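Local coordinates for protein aryl acylamidase (bacterium CSBL00001, PDB 4YJI) that probably hydrolyses the amide bond of aryl acylamides such as acetaminophen, releasing an aromatic amine and a carboxylic acid, as an amidase signature enzyme, at residues Gly180-Gly185 and Leu222-Ile227; Tyr198-Ser203 and Pro442-Pro447. The protein carries 1 engineered substitution. One frame throughout, in Å; residues are numbered along the deposited sequence.

Contact 1: Gly180-Gly185 and Leu222-Ile227; sequences GGTDGG and LYEGPI. With TYL (N-(4-hydroxyphenyl)acetamide (tylenol)), chain C.
Asp183 turns its carboxylate anti to its own backbone N (chi1 -170°), whereas the ring of Tyr223 sits beside the backbone N, anti to the carbonyl carbon (chi1 -49°), and the two groups meet on one face of a sheet. Carboxylate and ring planes stand 78° apart, with OD1 of Asp183 4.1 Å from CD2 of Tyr223. This is contact without a bond between the side chains: the polar ends have other partners, OD1 in a salt bridge with Arg189 and the tyrosine OH on Thr436 O.

On the other face Thr182 and Glu224 lie side by side and point the same way, CG2 of Thr182 lying 4.0 Å from CG of Glu224. OG1 of Thr182 takes the hydrogen bond with Lys84 and comes within 3.4 Å of ring carbon C3 of the bound acetaminophen. The glutamate carboxylate accepts from backbone N-H groups, OE2 from Thr115 and OE1 from Tyr116. Its OE1 also accepts from a water that donates to Gly181 O as well, so a backbone carbonyl and a buried acid share one solvent molecule.

Between the faces the antiparallel backbones pair at Gly181 with Gly225, where Gly181 N donates to Gly225 O at 2.9 Å, and again at Asp183 with Tyr223, where the bond from Asp183 N is weak. Past the strand end, CD2 of Leu222 packs 3.7 Å from CA of Gly184.

Here the chain turns to the ligand: Gly184 N and Gly185 N each donate to the ligand carbonyl oxygen O at 2.7 Å. Two successive backbone N-H groups gripping one amide oxygen in the glycine-rich loop are consistent with the oxyanion hole of amidase signature enzymes.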
loop_
_atom_site.group_PDB
_atom_site.type_symbol
_atom_site.label_atom_id
_atom_site.label_comp_id
_atom_site.label_asym_id
_atom_site.label_seq_id
_atom_site.Cartn_x
_atom_site.Cartn_y
_atom_site.Cartn_z
ATOM N N GLY A 180 0.996 5.493 -5.566
ATOM C CA GLY A 180 2.020 5.074 -4.628
ATOM C C GLY A 180 1.477 4.856 -3.232
ATOM O O GLY A 180 0.650 5.632 -2.750
ATOM N N GLY A 181 1.941 3.790 -2.589
ATOM C CA GLY A 181 1.570 3.500 -1.217
ATOM C C GLY A 181 2.817 3.320 -0.370
ATOM O O GLY A 181 3.913 3.133 -0.891
ATOM N N THR A 182 2.656 3.405 0.944
ATOM C CA THR A 182 3.736 3.050 1.858
ATOM C C THR A 182 3.158 2.001 2.786
ATOM O O THR A 182 1.940 1.863 2.861
ATOM C CB THR A 182 4.267 4.251 2.643
ATOM O OG1 THR A 182 3.266 4.705 3.563
ATOM C CG2 THR A 182 4.653 5.393 1.687
ATOM N N ASP A 183 4.008 1.235 3.459
ATOM C CA ASP A 183 3.537 0.012 4.103
ATOM C C ASP A 183 4.402 -0.272 5.334
ATOM O O ASP A 183 5.592 -0.565 5.213
ATOM C CB ASP A 183 3.572 -1.133 3.064
ATOM C CG ASP A 183 2.871 -2.425 3.519
ATOM O OD1 ASP A 183 3.153 -2.918 4.628
ATOM O OD2 ASP A 183 2.062 -2.981 2.732
ATOM N N GLY A 184 3.799 -0.168 6.521
ATOM C CA GLY A 184 4.504 -0.436 7.764
ATOM C C GLY A 184 3.826 -1.561 8.537
ATOM O O GLY A 184 4.440 -2.188 9.407
ATOM N N GLY A 185 2.564 -1.814 8.201
ATOM C CA GLY A 185 1.788 -2.897 8.794
ATOM C C GLY A 185 0.841 -3.500 7.771
ATOM O O GLY A 185 -0.016 -4.322 8.108
ATOM N N LEU A 222 9.640 -0.975 6.635
ATOM C CA LEU A 222 8.787 -0.031 5.921
ATOM C C LEU A 222 9.050 -0.156 4.431
ATOM O O LEU A 222 10.205 -0.252 4.008
ATOM C CB LEU A 222 9.057 1.413 6.375
ATOM C CG LEU A 222 9.093 1.618 7.890
ATOM C CD1 LEU A 222 9.444 3.084 8.238
ATOM C CD2 LEU A 222 7.759 1.229 8.492
ATOM N N TYR A 223 7.982 -0.156 3.644
ATOM C CA TYR A 223 8.099 -0.298 2.193
ATOM C C TYR A 223 7.402 0.819 1.424
ATOM O O TYR A 223 6.382 1.332 1.884
ATOM C CB TYR A 223 7.482 -1.623 1.759
ATOM C CG TYR A 223 7.918 -2.831 2.545
ATOM C CD1 TYR A 223 9.096 -3.505 2.222
ATOM C CD2 TYR A 223 7.134 -3.336 3.583
ATOM C CE1 TYR A 223 9.498 -4.638 2.921
ATOM C CE2 TYR A 223 7.531 -4.487 4.295
ATOM C CZ TYR A 223 8.710 -5.129 3.954
ATOM O OH TYR A 223 9.107 -6.259 4.645
ATOM N N GLU A 224 7.929 1.178 0.250
ATOM C CA GLU A 224 7.137 1.918 -0.750
ATOM C C GLU A 224 6.847 0.985 -1.933
ATOM O O GLU A 224 7.705 0.187 -2.326
ATOM C CB GLU A 224 7.862 3.200 -1.223
ATOM C CG GLU A 224 8.017 4.273 -0.125
ATOM C CD GLU A 224 8.342 5.688 -0.647
ATOM O OE1 GLU A 224 7.655 6.186 -1.570
ATOM O OE2 GLU A 224 9.283 6.319 -0.104
ATOM N N GLY A 225 5.650 1.081 -2.510
ATOM C CA GLY A 225 5.256 0.198 -3.602
ATOM C C GLY A 225 3.985 0.651 -4.297
ATOM O O GLY A 225 3.294 1.551 -3.810
ATOM N N PRO A 226 3.674 0.042 -5.450
ATOM C CA PRO A 226 2.534 0.463 -6.270
ATOM C C PRO A 226 1.221 -0.257 -5.940
ATOM O O PRO A 226 1.221 -1.408 -5.487
ATOM C CB PRO A 226 2.975 0.089 -7.678
ATOM C CG PRO A 226 3.760 -1.199 -7.448
ATOM C CD PRO A 226 4.471 -1.004 -6.118
ATOM N N ILE A 227 0.125 0.448 -6.189
ATOM C CA ILE A 227 -1.213 -0.128 -6.258
ATOM C C ILE A 227 -1.732 0.067 -7.682
ATOM O O ILE A 227 -1.689 1.185 -8.202
ATOM C CB ILE A 227 -2.145 0.535 -5.232
ATOM C CG1 ILE A 227 -1.620 0.275 -3.820
ATOM C CG2 ILE A 227 -3.590 0.018 -5.377
ATOM C CD1 ILE A 227 -2.334 1.087 -2.725
HETATM C C1 TYL C . 1.875 2.688 8.237
HETATM C C2 TYL C . 2.357 2.977 6.965
HETATM C C3 TYL C . 3.559 3.660 6.833
HETATM C C4 TYL C . 4.255 4.053 7.969
HETATM C C5 TYL C . 3.765 3.771 9.237
HETATM C C6 TYL C . 2.564 3.090 9.376
HETATM N N TYL C . 0.655 2.005 8.401
HETATM C C TYL C . 0.362 0.790 7.800
HETATM C CM TYL C . -1.007 0.211 8.088
HETATM O O4 TYL C . 5.474 4.748 7.843
HETATM O O TYL C . 1.169 0.219 7.081
HETATM O O HOH W 1 4.925 5.498 -2.193
#

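Contact 2: Tyr198-Ser203 and Pro442-Pro447; sequences YGFQPS and PSASVP
Strands 198-201 and 443-447 run almost exactly antiparallel, their axes 4.7 Å apart at 173°, with reciprocal backbone hydrogen bonds at Gly199 with Ser445 and at Gln201 with Ser443.

The polar grip of the interface is the Gln201 amide. CG leaves anti to the backbone N, then the chain bends at chi2 (-107°), folding the amide back over the neighbouring strand. Its OE1 accepts from Ser443 OG at 2.7 Å, the donor standing 41° out of the amide carbonyl plane, and is also bonded to Thr436 OG1. On the other branch, NE2 donates to Pro202 O at 3.0 Å as well as to His441 O. Bonds at both ends thus fix which way round the amide lies. Replacing it with alanine removes the amide and is likely to cost the hydroxyls of Ser443 and Thr436, and the carbonyls of Pro202 and His441, these bonds.

On the face that carries Phe200 and Ala444, away from Gln201 and Ser443, the Ala444 methyl sits close to two aromatic residues. Tyr198 OH approaches its CB to 3.4 Å, while CD1 of Phe200 lies 3.9 Å from the same methyl. Val446 comes at the edge of the Tyr198 ring, in its plane, with CG2 3.5 Å from CE1. The tyrosine OH bonds Ser474 OG in helix 467-480, the same helix that meets Phe200 and Val446. At the end of the pairing, Ser203 OG lies 3.4 Å from CG of Pro442 but is hydrogen-bonded to Asp467.

All of this is buried within the central mixed sheet of the amidase fold, where two adjacent antiparallel strands pack an aromatic face against helices 231-241 and 467-480.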
loop_
_atom_site.group_PDB
_atom_site.type_symbol
_atom_site.label_atom_id
_atom_site.label_comp_id
_atom_site.label_asym_id
_atom_site.label_seq_id
_atom_site.Cartn_x
_atom_site.Cartn_y
_atom_site.Cartn_z
ATOM N N TYR A 198 -4.602 -4.479 -7.068
ATOM C CA TYR A 198 -3.401 -5.264 -6.841
ATOM C C TYR A 198 -2.374 -4.415 -6.111
ATOM O O TYR A 198 -1.970 -3.355 -6.614
ATOM C CB TYR A 198 -2.862 -5.752 -8.179
ATOM C CG TYR A 198 -1.628 -6.607 -8.099
ATOM C CD1 TYR A 198 -1.703 -7.915 -7.647
ATOM C CD2 TYR A 198 -0.387 -6.104 -8.493
ATOM C CE1 TYR A 198 -0.583 -8.714 -7.578
ATOM C CE2 TYR A 198 0.750 -6.892 -8.428
ATOM C CZ TYR A 198 0.650 -8.190 -7.963
ATOM O OH TYR A 198 1.768 -8.979 -7.899
ATOM N N GLY A 199 -1.975 -4.852 -4.920
ATOM C CA GLY A 199 -1.028 -4.080 -4.126
ATOM C C GLY A 199 0.255 -4.864 -3.953
ATOM O O GLY A 199 0.220 -5.957 -3.388
ATOM N N PHE A 200 1.377 -4.314 -4.433
ATOM C CA PHE A 200 2.650 -5.039 -4.415
ATOM C C PHE A 200 3.610 -4.476 -3.369
ATOM O O PHE A 200 4.044 -3.321 -3.446
ATOM C CB PHE A 200 3.321 -5.023 -5.806
ATOM C CG PHE A 200 4.479 -5.973 -5.913
ATOM C CD1 PHE A 200 4.271 -7.299 -6.264
ATOM C CD2 PHE A 200 5.765 -5.556 -5.605
ATOM C CE1 PHE A 200 5.332 -8.194 -6.326
ATOM C CE2 PHE A 200 6.832 -6.435 -5.663
ATOM C CZ PHE A 200 6.615 -7.760 -6.033
ATOM N N GLN A 201 3.935 -5.307 -2.388
ATOM C CA GLN A 201 4.871 -4.944 -1.325
ATOM C C GLN A 201 6.197 -5.679 -1.565
ATOM O O GLN A 201 6.291 -6.901 -1.388
ATOM C CB GLN A 201 4.256 -5.280 0.052
ATOM C CG GLN A 201 5.197 -5.150 1.256
ATOM C CD GLN A 201 5.620 -6.510 1.800
ATOM O OE1 GLN A 201 4.771 -7.326 2.195
ATOM N NE2 GLN A 201 6.925 -6.775 1.797
ATOM N N PRO A 202 7.235 -4.938 -1.987
ATOM C CA PRO A 202 8.497 -5.587 -2.369
ATOM C C PRO A 202 9.297 -6.134 -1.193
ATOM O O PRO A 202 9.053 -5.748 -0.045
ATOM C CB PRO A 202 9.290 -4.460 -3.060
ATOM C CG PRO A 202 8.623 -3.180 -2.701
ATOM C CD PRO A 202 7.307 -3.466 -2.007
ATOM N N SER A 203 10.272 -6.997 -1.485
ATOM C CA SER A 203 11.250 -7.441 -0.481
ATOM C C SER A 203 11.916 -6.259 0.216
ATOM O O SER A 203 12.121 -5.215 -0.406
ATOM C CB SER A 203 12.351 -8.288 -1.127
ATOM O OG SER A 203 11.832 -9.422 -1.796
ATOM N N PRO A 442 8.642 -10.495 0.440
ATOM C CA PRO A 442 7.795 -9.784 -0.516
ATOM C C PRO A 442 6.396 -10.403 -0.518
ATOM O O PRO A 442 6.265 -11.610 -0.306
ATOM C CB PRO A 442 8.501 -10.023 -1.854
ATOM C CG PRO A 442 9.123 -11.407 -1.674
ATOM C CD PRO A 442 9.575 -11.425 -0.218
ATOM N N SER A 443 5.372 -9.595 -0.742
ATOM C CA SER A 443 4.028 -10.142 -0.879
ATOM C C SER A 443 3.144 -9.199 -1.681
ATOM O O SER A 443 3.429 -7.994 -1.801
ATOM C CB SER A 443 3.409 -10.421 0.501
ATOM O OG SER A 443 3.139 -9.212 1.162
ATOM N N ALA A 444 2.082 -9.754 -2.254
ATOM C CA ALA A 444 1.123 -8.952 -3.002
ATOM C C ALA A 444 -0.295 -9.355 -2.647
ATOM O O ALA A 444 -0.576 -10.539 -2.481
ATOM C CB ALA A 444 1.343 -9.105 -4.499
ATOM N N SER A 445 -1.182 -8.374 -2.524
ATOM C CA SER A 445 -2.600 -8.687 -2.396
ATOM C C SER A 445 -3.247 -8.754 -3.777
ATOM O O SER A 445 -3.197 -7.786 -4.560
ATOM C CB SER A 445 -3.323 -7.673 -1.518
ATOM O OG SER A 445 -4.689 -8.059 -1.374
ATOM N N VAL A 446 -3.833 -9.909 -4.068
ATOM C CA VAL A 446 -4.503 -10.179 -5.338
ATOM C C VAL A 446 -6.018 -10.264 -5.128
ATOM O O VAL A 446 -6.473 -10.923 -4.200
ATOM C CB VAL A 446 -4.009 -11.491 -5.958
ATOM C CG1 VAL A 446 -4.820 -11.826 -7.158
ATOM C CG2 VAL A 446 -2.533 -11.401 -6.328
ATOM N N PRO A 447 -6.800 -9.561 -5.963
ATOM C CA PRO A 447 -8.258 -9.609 -5.793
ATOM C C PRO A 447 -8.776 -11.029 -5.952
ATOM O O PRO A 447 -8.490 -11.660 -6.968
ATOM C CB PRO A 447 -8.766 -8.690 -6.903
ATOM C CG PRO A 447 -7.619 -7.703 -7.104
ATOM C CD PRO A 447 -6.384 -8.536 -6.936
#

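Overall arrangement
Going from the N terminus, the chain lays down 180-185 at the ligand, passes helix 190-194, forms 198-203, and returns at 222-227, where contact 1 closes a loop of 36 residues. Then, with 238 residues between it and 198-203, 442-447 comes back to close contact 2. The segments alternate, so the two closures cross instead of nesting. In the sheet the strand order is 178-183, 223-228, 198-201, 443-451, so 198-201 sits between the later strands. The seam is direct: Phe200 N lies 3.1 Å from Pro226 O, a probable hydrogen bond. Together the contacts join the edge strand beside the ligand pocket to the C-terminal part of the family region.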